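Local structure of computational Design of Enzyme (3TP4) at residues 20-28 and 268-278; 298-308 and 342-352. The protein is a computationally designed enzyme on a TIM-barrel scaffold, probably intended to carry an activated serine in a catalytic triad. One frame throughout, in Å; residues are numbered along the deposited sequence.

Interaction 1: 20-28 and 268-278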
loop_
_atom_site.group_PDB
_atom_site.type_symbol
_atom_site.label_atom_id
_atom_site.label_comp_id
_atom_site.label_asym_id
_atom_site.label_seq_id
_atom_site.Cartn_x
_atom_site.Cartn_y
_atom_site.Cartn_z
ATOM N N LEU A 20 -9.882 -4.693 -12.273
ATOM C CA LEU A 20 -8.808 -3.707 -12.147
ATOM C C LEU A 20 -7.459 -4.393 -11.982
ATOM O O LEU A 20 -6.478 -4.005 -12.612
ATOM C CB LEU A 20 -9.060 -2.760 -10.967
ATOM C CG LEU A 20 -7.949 -1.732 -10.705
ATOM C CD1 LEU A 20 -7.646 -0.883 -11.951
ATOM C CD2 LEU A 20 -8.292 -0.828 -9.520
ATOM N N LEU A 21 -7.400 -5.414 -11.130
ATOM C CA LEU A 21 -6.123 -6.103 -10.916
ATOM C C LEU A 21 -5.625 -6.745 -12.211
ATOM O O LEU A 21 -4.433 -6.718 -12.511
ATOM C CB LEU A 21 -6.236 -7.137 -9.800
ATOM C CG LEU A 21 -4.915 -7.736 -9.324
ATOM C CD1 LEU A 21 -3.962 -6.651 -8.864
ATOM C CD2 LEU A 21 -5.157 -8.773 -8.199
ATOM N N SER A 22 -6.548 -7.310 -12.988
ATOM C CA SER A 22 -6.215 -7.860 -14.299
ATOM C C SER A 22 -5.710 -6.782 -15.253
ATOM O O SER A 22 -4.750 -6.992 -15.988
ATOM C CB SER A 22 -7.433 -8.549 -14.921
ATOM O OG SER A 22 -7.159 -8.943 -16.261
ATOM N N TYR A 23 -6.380 -5.639 -15.256
ATOM C CA TYR A 23 -5.997 -4.541 -16.130
ATOM C C TYR A 23 -4.588 -4.045 -15.798
ATOM O O TYR A 23 -3.761 -3.861 -16.694
ATOM C CB TYR A 23 -7.022 -3.400 -16.041
ATOM C CG TYR A 23 -6.542 -2.105 -16.645
ATOM C CD1 TYR A 23 -6.705 -1.839 -18.003
ATOM C CD2 TYR A 23 -5.923 -1.146 -15.858
ATOM C CE1 TYR A 23 -6.268 -0.654 -18.549
ATOM C CE2 TYR A 23 -5.488 0.038 -16.389
ATOM C CZ TYR A 23 -5.663 0.284 -17.734
ATOM O OH TYR A 23 -5.215 1.473 -18.253
ATOM N N LEU A 24 -4.314 -3.835 -14.513
ATOM C CA LEU A 24 -3.002 -3.342 -14.099
ATOM C C LEU A 24 -1.884 -4.315 -14.500
ATOM O O LEU A 24 -0.803 -3.888 -14.888
ATOM C CB LEU A 24 -2.985 -3.057 -12.593
ATOM C CG LEU A 24 -3.890 -1.889 -12.162
ATOM C CD1 LEU A 24 -4.035 -1.818 -10.620
ATOM C CD2 LEU A 24 -3.363 -0.571 -12.746
ATOM N N ASP A 25 -2.133 -5.620 -14.418
ATOM C CA ASP A 25 -1.113 -6.575 -14.857
ATOM C C ASP A 25 -0.940 -6.486 -16.375
ATOM O O ASP A 25 0.174 -6.498 -16.885
ATOM C CB ASP A 25 -1.475 -8.008 -14.447
ATOM C CG ASP A 25 -0.307 -8.980 -14.609
ATOM O OD1 ASP A 25 0.860 -8.584 -14.365
ATOM O OD2 ASP A 25 -0.558 -10.143 -14.989
ATOM N N GLY A 26 -2.057 -6.381 -17.089
ATOM C CA GLY A 26 -2.038 -6.375 -18.544
ATOM C C GLY A 26 -1.356 -5.175 -19.164
ATOM O O GLY A 26 -0.798 -5.270 -20.259
ATOM N N VAL A 27 -1.385 -4.038 -18.473
ATOM C CA VAL A 27 -0.766 -2.837 -19.018
ATOM C C VAL A 27 0.762 -2.865 -18.904
ATOM O O VAL A 27 1.458 -2.165 -19.635
ATOM C CB VAL A 27 -1.347 -1.553 -18.362
ATOM C CG1 VAL A 27 -0.640 -1.259 -17.043
ATOM C CG2 VAL A 27 -1.235 -0.378 -19.302
ATOM N N ARG A 28 1.286 -3.683 -17.996
ATOM C CA ARG A 28 2.724 -3.691 -17.738
ATOM C C ARG A 28 3.543 -3.930 -19.004
ATOM O O ARG A 28 3.372 -4.942 -19.679
ATOM C CB ARG A 28 3.056 -4.712 -16.643
ATOM C CG ARG A 28 2.354 -4.371 -15.318
ATOM C CD ARG A 28 2.501 -5.467 -14.284
ATOM N NE ARG A 28 3.908 -5.742 -14.027
ATOM C CZ ARG A 28 4.417 -6.959 -13.839
ATOM N NH1 ARG A 28 3.633 -8.033 -13.869
ATOM N NH2 ARG A 28 5.723 -7.096 -13.628
ATOM N N ALA A 268 9.560 -5.924 -11.015
ATOM C CA ALA A 268 8.826 -6.544 -12.113
ATOM C C ALA A 268 9.078 -8.052 -12.122
ATOM O O ALA A 268 8.170 -8.839 -12.375
ATOM C CB ALA A 268 9.249 -5.936 -13.449
ATOM N N GLU A 269 10.326 -8.437 -11.855
ATOM C CA GLU A 269 10.704 -9.846 -11.853
ATOM C C GLU A 269 10.015 -10.573 -10.712
ATOM O O GLU A 269 9.489 -11.673 -10.892
ATOM C CB GLU A 269 12.218 -9.993 -11.721
ATOM C CG GLU A 269 12.985 -9.723 -13.007
ATOM C CD GLU A 269 14.492 -9.681 -12.790
ATOM O OE1 GLU A 269 14.950 -9.917 -11.650
ATOM O OE2 GLU A 269 15.218 -9.403 -13.764
ATOM N N ILE A 270 10.013 -9.955 -9.533
ATOM C CA ILE A 270 9.355 -10.568 -8.376
ATOM C C ILE A 270 7.851 -10.685 -8.616
ATOM O O ILE A 270 7.241 -11.731 -8.359
ATOM C CB ILE A 270 9.644 -9.774 -7.083
ATOM C CG1 ILE A 270 11.141 -9.830 -6.763
ATOM C CG2 ILE A 270 8.822 -10.327 -5.921
ATOM C CD1 ILE A 270 11.581 -8.877 -5.671
ATOM N N ALA A 271 7.255 -9.604 -9.114
ATOM C CA ALA A 271 5.847 -9.622 -9.482
ATOM C C ALA A 271 5.572 -10.768 -10.468
ATOM O O ALA A 271 4.688 -11.599 -10.241
ATOM C CB ALA A 271 5.426 -8.256 -10.082
ATOM N N ASP A 272 6.327 -10.811 -11.559
ATOM C CA ASP A 272 6.127 -11.859 -12.568
ATOM C C ASP A 272 6.204 -13.261 -11.973
ATOM O O ASP A 272 5.384 -14.121 -12.290
ATOM C CB ASP A 272 7.124 -11.719 -13.718
ATOM C CG ASP A 272 6.818 -10.528 -14.612
ATOM O OD1 ASP A 272 5.726 -9.926 -14.462
ATOM O OD2 ASP A 272 7.668 -10.197 -15.463
ATOM N N GLU A 273 7.181 -13.496 -11.102
ATOM C CA GLU A 273 7.319 -14.821 -10.499
ATOM C C GLU A 273 6.132 -15.160 -9.606
ATOM O O GLU A 273 5.742 -16.321 -9.498
ATOM C CB GLU A 273 8.624 -14.918 -9.717
ATOM C CG GLU A 273 9.834 -14.812 -10.621
ATOM C CD GLU A 273 11.095 -14.455 -9.868
ATOM O OE1 GLU A 273 11.078 -14.525 -8.616
ATOM O OE2 GLU A 273 12.098 -14.102 -10.532
ATOM N N LYS A 274 5.533 -14.148 -8.985
ATOM C CA LYS A 274 4.431 -14.407 -8.056
ATOM C C LYS A 274 3.069 -14.321 -8.732
ATOM O O LYS A 274 2.051 -14.605 -8.111
ATOM C CB LYS A 274 4.495 -13.457 -6.852
ATOM C CG LYS A 274 5.749 -13.668 -5.967
ATOM C CD LYS A 274 5.853 -12.609 -4.876
ATOM C CE LYS A 274 7.051 -12.863 -3.953
ATOM N NZ LYS A 274 6.933 -14.168 -3.247
ATOM N N GLY A 275 3.054 -13.931 -10.002
ATOM C CA GLY A 275 1.806 -13.710 -10.714
ATOM C C GLY A 275 1.095 -12.479 -10.177
ATOM O O GLY A 275 -0.131 -12.420 -10.147
ATOM N N LYS A 276 1.875 -11.500 -9.729
ATOM C CA LYS A 276 1.326 -10.277 -9.158
ATOM C C LYS A 276 1.601 -9.078 -10.060
ATOM O O LYS A 276 2.175 -9.216 -11.140
ATOM C CB LYS A 276 1.914 -10.034 -7.759
ATOM C CG LYS A 276 1.500 -11.115 -6.728
ATOM C CD LYS A 276 2.039 -10.798 -5.333
ATOM C CE LYS A 276 1.676 -11.915 -4.331
ATOM N NZ LYS A 276 0.209 -12.161 -4.330
ATOM N N VAL A 277 1.181 -7.905 -9.604
ATOM C CA VAL A 277 1.422 -6.652 -10.311
ATOM C C VAL A 277 2.527 -5.870 -9.614
ATOM O O VAL A 277 2.572 -5.825 -8.389
ATOM C CB VAL A 277 0.146 -5.782 -10.312
ATOM C CG1 VAL A 277 0.469 -4.330 -10.730
ATOM C CG2 VAL A 277 -0.924 -6.401 -11.207
ATOM N N SER A 278 3.431 -5.274 -10.386
ATOM C CA SER A 278 4.392 -4.342 -9.810
ATOM C C SER A 278 4.109 -2.945 -10.340
ATOM O O SER A 278 3.596 -2.786 -11.454
ATOM C CB SER A 278 5.823 -4.746 -10.152
ATOM O OG SER A 278 6.011 -4.776 -11.564
HETATM O O HOH W 1 2.008 -11.043 -13.101
#
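Arg28 reaches from the end of helix 15-27 toward the last turns of helix 254-274 and meets Asp272 end-on. Arg28 NH1 and NH2 both bond to the same oxygen, Asp272 OD1, at 2.9 and 3.0 Å. The guanidinium and carboxylate planes stand 50° apart. NH1 meets OD1 nearly along its C-O bond, while NH2 comes from above the carboxylate plane. A bend in the side chain (chi3 57°) turns the group so that Arg28 NH1 also bonds Asp25 OD1 at 2.9 Å, this time within the guanidinium plane. NH2 adds a weak bond to Ala268 O. Outside the segments, Arg28 NE bonds Arg315 O, and Asp272 OD1 forms a salt bridge with Arg315. A lysine in its place has one nitrogen for the work of three and would probably lose the two-nitrogen grip on Asp272 OD1 and the NE bond to Arg315 O. A water joins Asp25 OD1 to Lys276 O. Beside this network Val277 packs on helix 15-27: Val277 CG2 lies 3.8 Å from Leu21 CD1 and 3.7 Å from Asp25 CB. The contact belongs to the floor of the TIM barrel, where helix 15-27 covers the N-terminal ends of barrel strands.

Interaction 2: 298-308 and 342-352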
loop_
_atom_site.group_PDB
_atom_site.type_symbol
_atom_site.label_atom_id
_atom_site.label_comp_id
_atom_site.label_asym_id
_atom_site.label_seq_id
_atom_site.Cartn_x
_atom_site.Cartn_y
_atom_site.Cartn_z
ATOM N N GLN A 298 15.693 18.148 -17.887
ATOM C CA GLN A 298 15.011 17.051 -18.575
ATOM C C GLN A 298 14.829 15.813 -17.702
ATOM O O GLN A 298 14.923 14.684 -18.183
ATOM C CB GLN A 298 15.762 16.690 -19.858
ATOM C CG GLN A 298 15.901 17.872 -20.812
ATOM C CD GLN A 298 16.441 17.464 -22.162
ATOM O OE1 GLN A 298 17.602 17.067 -22.290
ATOM N NE2 GLN A 298 15.593 17.541 -23.182
ATOM N N TRP A 299 14.560 16.032 -16.420
ATOM C CA TRP A 299 14.515 14.937 -15.461
ATOM C C TRP A 299 13.396 13.944 -15.798
ATOM O O TRP A 299 13.619 12.744 -15.813
ATOM C CB TRP A 299 14.340 15.486 -14.050
ATOM C CG TRP A 299 14.449 14.433 -12.996
ATOM C CD1 TRP A 299 15.589 14.026 -12.354
ATOM C CD2 TRP A 299 13.384 13.644 -12.467
ATOM N NE1 TRP A 299 15.291 13.031 -11.449
ATOM C CE2 TRP A 299 13.942 12.784 -11.494
ATOM C CE3 TRP A 299 12.004 13.590 -12.707
ATOM C CZ2 TRP A 299 13.174 11.871 -10.773
ATOM C CZ3 TRP A 299 11.235 12.671 -11.983
ATOM C CH2 TRP A 299 11.827 11.831 -11.029
ATOM N N PHE A 300 12.200 14.450 -16.104
ATOM C CA PHE A 300 11.074 13.565 -16.412
ATOM C C PHE A 300 11.307 12.694 -17.650
ATOM O O PHE A 300 11.129 11.480 -17.605
ATOM C CB PHE A 300 9.770 14.353 -16.545
ATOM C CG PHE A 300 9.312 14.993 -15.259
ATOM C CD1 PHE A 300 8.714 14.226 -14.258
ATOM C CD2 PHE A 300 9.474 16.353 -15.053
ATOM C CE1 PHE A 300 8.282 14.808 -13.074
ATOM C CE2 PHE A 300 9.039 16.952 -13.874
ATOM C CZ PHE A 300 8.451 16.180 -12.875
ATOM N N THR A 301 11.694 13.304 -18.764
ATOM C CA THR A 301 11.941 12.514 -19.971
ATOM C C THR A 301 13.167 11.610 -19.846
ATOM O O THR A 301 13.213 10.551 -20.450
ATOM C CB THR A 301 12.073 13.391 -21.227
ATOM O OG1 THR A 301 13.117 14.349 -21.030
ATOM C CG2 THR A 301 10.744 14.110 -21.523
ATOM N N LYS A 302 14.161 12.026 -19.071
ATOM C CA LYS A 302 15.307 11.154 -18.818
ATOM C C LYS A 302 14.910 9.913 -18.009
ATOM O O LYS A 302 15.334 8.786 -18.319
ATOM C CB LYS A 302 16.422 11.920 -18.106
ATOM C CG LYS A 302 17.134 12.913 -18.994
ATOM C CD LYS A 302 18.098 13.777 -18.194
ATOM C CE LYS A 302 19.128 12.925 -17.471
ATOM N NZ LYS A 302 20.261 13.749 -16.959
ATOM N N VAL A 303 14.100 10.117 -16.973
ATOM C CA VAL A 303 13.597 8.993 -16.182
ATOM C C VAL A 303 12.779 8.044 -17.053
ATOM O O VAL A 303 13.034 6.847 -17.089
ATOM C CB VAL A 303 12.749 9.474 -14.982
ATOM C CG1 VAL A 303 11.876 8.332 -14.459
ATOM C CG2 VAL A 303 13.661 9.994 -13.877
ATOM N N LEU A 304 11.815 8.602 -17.783
ATOM C CA LEU A 304 10.981 7.806 -18.675
ATOM C C LEU A 304 11.796 7.055 -19.735
ATOM O O LEU A 304 11.516 5.898 -20.018
ATOM C CB LEU A 304 9.923 8.687 -19.354
ATOM C CG LEU A 304 8.945 7.942 -20.262
ATOM C CD1 LEU A 304 8.130 7.020 -19.394
ATOM C CD2 LEU A 304 8.014 8.898 -21.083
ATOM N N ALA A 305 12.781 7.711 -20.343
ATOM C CA ALA A 305 13.578 7.041 -21.383
ATOM C C ALA A 305 14.408 5.867 -20.830
ATOM O O ALA A 305 14.621 4.854 -21.508
ATOM C CB ALA A 305 14.474 8.048 -22.105
ATOM N N ALA A 306 14.877 6.000 -19.596
ATOM C CA ALA A 306 15.618 4.914 -18.942
ATOM C C ALA A 306 14.708 3.716 -18.704
ATOM O O ALA A 306 15.100 2.559 -18.910
ATOM C CB ALA A 306 16.203 5.392 -17.626
ATOM N N ILE A 307 13.490 3.994 -18.257
ATOM C CA ILE A 307 12.511 2.941 -18.011
ATOM C C ILE A 307 12.175 2.256 -19.338
ATOM O O ILE A 307 12.256 1.028 -19.457
ATOM C CB ILE A 307 11.218 3.526 -17.393
ATOM C CG1 ILE A 307 11.500 4.090 -15.998
ATOM C CG2 ILE A 307 10.115 2.485 -17.336
ATOM C CD1 ILE A 307 10.284 4.723 -15.323
ATOM N N LYS A 308 11.817 3.060 -20.342
ATOM C CA LYS A 308 11.384 2.523 -21.629
ATOM C C LYS A 308 12.462 1.656 -22.268
ATOM O O LYS A 308 12.161 0.633 -22.875
ATOM C CB LYS A 308 10.990 3.654 -22.580
ATOM C CG LYS A 308 9.728 4.377 -22.169
ATOM C CD LYS A 308 9.494 5.614 -23.007
ATOM C CE LYS A 308 9.305 5.261 -24.463
ATOM N NZ LYS A 308 8.848 6.447 -25.263
ATOM N N ASP A 342 9.550 20.020 -20.040
ATOM C CA ASP A 342 9.955 18.630 -20.015
ATOM C C ASP A 342 8.813 17.743 -19.531
ATOM O O ASP A 342 8.611 16.646 -20.050
ATOM C CB ASP A 342 11.191 18.415 -19.140
ATOM C CG ASP A 342 11.762 17.005 -19.276
ATOM O OD1 ASP A 342 12.422 16.720 -20.297
ATOM O OD2 ASP A 342 11.571 16.187 -18.357
ATOM N N PHE A 343 8.070 18.211 -18.536
ATOM C CA PHE A 343 6.952 17.423 -18.039
ATOM C C PHE A 343 5.881 17.274 -19.121
ATOM O O PHE A 343 5.332 16.191 -19.314
ATOM C CB PHE A 343 6.353 17.997 -16.745
ATOM C CG PHE A 343 5.229 17.162 -16.201
ATOM C CD1 PHE A 343 5.492 15.990 -15.515
ATOM C CD2 PHE A 343 3.909 17.523 -16.423
ATOM C CE1 PHE A 343 4.466 15.207 -15.035
ATOM C CE2 PHE A 343 2.878 16.739 -15.950
ATOM C CZ PHE A 343 3.156 15.582 -15.256
ATOM N N GLN A 344 5.601 18.353 -19.838
ATOM C CA GLN A 344 4.680 18.283 -20.970
ATOM C C GLN A 344 5.129 17.227 -21.980
ATOM O O GLN A 344 4.301 16.509 -22.535
ATOM C CB GLN A 344 4.558 19.654 -21.655
ATOM C CG GLN A 344 3.729 20.630 -20.836
ATOM C CD GLN A 344 3.828 22.051 -21.315
ATOM O OE1 GLN A 344 4.888 22.509 -21.752
ATOM N NE2 GLN A 344 2.718 22.775 -21.221
ATOM N N ALA A 345 6.438 17.137 -22.217
ATOM C CA ALA A 345 6.974 16.157 -23.166
ATOM C C ALA A 345 6.825 14.748 -22.603
ATOM O O ALA A 345 6.460 13.803 -23.310
ATOM C CB ALA A 345 8.447 16.466 -23.481
ATOM N N TYR A 346 7.138 14.610 -21.322
ATOM C CA TYR A 346 6.879 13.378 -20.604
ATOM C C TYR A 346 5.423 12.935 -20.783
ATOM O O TYR A 346 5.154 11.770 -21.066
ATOM C CB TYR A 346 7.193 13.584 -19.125
ATOM C CG TYR A 346 6.650 12.507 -18.226
ATOM C CD1 TYR A 346 5.382 12.617 -17.669
ATOM C CD2 TYR A 346 7.406 11.382 -17.925
ATOM C CE1 TYR A 346 4.880 11.629 -16.860
ATOM C CE2 TYR A 346 6.924 10.402 -17.098
ATOM C CZ TYR A 346 5.658 10.523 -16.571
ATOM O OH TYR A 346 5.163 9.528 -15.752
ATOM N N ALA A 347 4.492 13.875 -20.604
ATOM C CA ALA A 347 3.063 13.591 -20.722
ATOM C C ALA A 347 2.616 13.235 -22.141
ATOM O O ALA A 347 1.732 12.395 -22.316
ATOM C CB ALA A 347 2.218 14.771 -20.175
ATOM N N ALA A 348 3.210 13.885 -23.143
ATOM C CA ALA A 348 2.860 13.620 -24.540
ATOM C C ALA A 348 3.434 12.294 -25.048
ATOM O O ALA A 348 2.952 11.735 -26.023
ATOM C CB ALA A 348 3.322 14.776 -25.431
ATOM N N ASP A 349 4.448 11.777 -24.368
ATOM C CA ASP A 349 5.053 10.514 -24.784
ATOM C C ASP A 349 3.959 9.456 -24.852
ATOM O O ASP A 349 3.086 9.411 -23.985
ATOM C CB ASP A 349 6.129 10.090 -23.784
ATOM C CG ASP A 349 7.004 8.970 -24.314
ATOM O OD1 ASP A 349 6.511 7.828 -24.404
ATOM O OD2 ASP A 349 8.181 9.233 -24.629
ATOM N N PRO A 350 3.996 8.602 -25.879
ATOM C CA PRO A 350 2.957 7.577 -26.019
ATOM C C PRO A 350 3.012 6.545 -24.901
ATOM O O PRO A 350 2.013 5.882 -24.618
ATOM C CB PRO A 350 3.288 6.908 -27.361
ATOM C CG PRO A 350 4.201 7.857 -28.066
ATOM C CD PRO A 350 4.951 8.591 -27.000
ATOM N N PHE A 351 4.163 6.391 -24.261
ATOM C CA PHE A 351 4.260 5.353 -23.253
ATOM C C PHE A 351 3.529 5.723 -21.951
ATOM O O PHE A 351 3.073 4.845 -21.231
ATOM C CB PHE A 351 5.727 4.936 -23.011
ATOM C CG PHE A 351 5.869 3.677 -22.188
ATOM C CD1 PHE A 351 5.604 2.436 -22.746
ATOM C CD2 PHE A 351 6.262 3.735 -20.861
ATOM C CE1 PHE A 351 5.724 1.280 -21.994
ATOM C CE2 PHE A 351 6.372 2.586 -20.102
ATOM C CZ PHE A 351 6.108 1.354 -20.669
ATOM N N THR A 352 3.383 7.017 -21.660
ATOM C CA THR A 352 2.674 7.432 -20.442
ATOM C C THR A 352 1.174 7.554 -20.656
ATOM O O THR A 352 0.736 8.207 -21.599
ATOM C CB THR A 352 3.198 8.783 -19.894
ATOM O OG1 THR A 352 3.118 9.779 -20.927
ATOM C CG2 THR A 352 4.657 8.630 -19.414
HETATM O O HOH W 2 12.348 17.933 -22.788
#
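Two neighbouring helices of the outer layer of a TIM barrel meet here, 299-308 and 340-348. The axes of 299-308 and 342-348 approach to 8.0 Å, with N-to-C directions 32° apart. At one end the Asp342 carboxylate faces the first turn of helix 299-308. Asp342 OD2 accepts from Thr301 N at 2.9 Å, on the syn side. Asp342 OD1 uses the syn lone pair to accept from Thr301 OG1 at 2.6 Å. That hydroxyl sits between the backbone N and the carbonyl carbon (chi1 57°), which leaves Thr301 CG2 to touch Ala345 CB. A water links Asp342 OD1 to Gln298 NE2.

Inward lies an aromatic cluster. Phe343 points its edge at the centre of the Phe300 face in a T-shaped pair, with centroids 5.0 Å apart. Trp299 CE3 lies over the other face of Phe300. The edge of Phe300 in turn meets the face of Tyr346. In this fold such helices wrap the strand barrel, and Phe283 of strand 282-285 touches Trp299, Phe300 and Tyr346.

Further along, Leu304 CB packs 4.0 Å from Tyr346 CD2, and Leu304 CD2 presses on the Asp349 side chain. Lys308 closes the far end. Lys308 CG lies 3.8 Å from Phe351 CD2, and a bend at chi3 brings NZ to Asp349. Lys308 NZ bonds Asp349 OD1 at its syn lone pair, 2.8 Å away, and Asp349 OD2 weakly. The anti lone pair of Asp349 OD1 takes Phe351 N at 2.8 Å in an Asx turn, so the turn after the helix fixes the carboxylate that Lys308 grips.

How the interactions relate
Both contacts lie in the TIM-barrel part of the chain, away from the C-terminal all-beta domain. They follow one another in sequence: interaction 1 is complete before interaction 2 begins. Their centres are 22 Å apart and their nearest atoms about 6 Å, so they do not touch. Helix 254-274 links them. Its C-terminal end takes part in interaction 1, while Leu257, Val261 and Leu264 on it pack against helix 299-308 of interaction 2. Strand 32-37, which follows helix 15-27, gives a second link through the backbone bond of Ile32 with Phe351. Interaction 1 ties helix 15-27 to the barrel at its floor, and interaction 2 joins two helices of the outer wall.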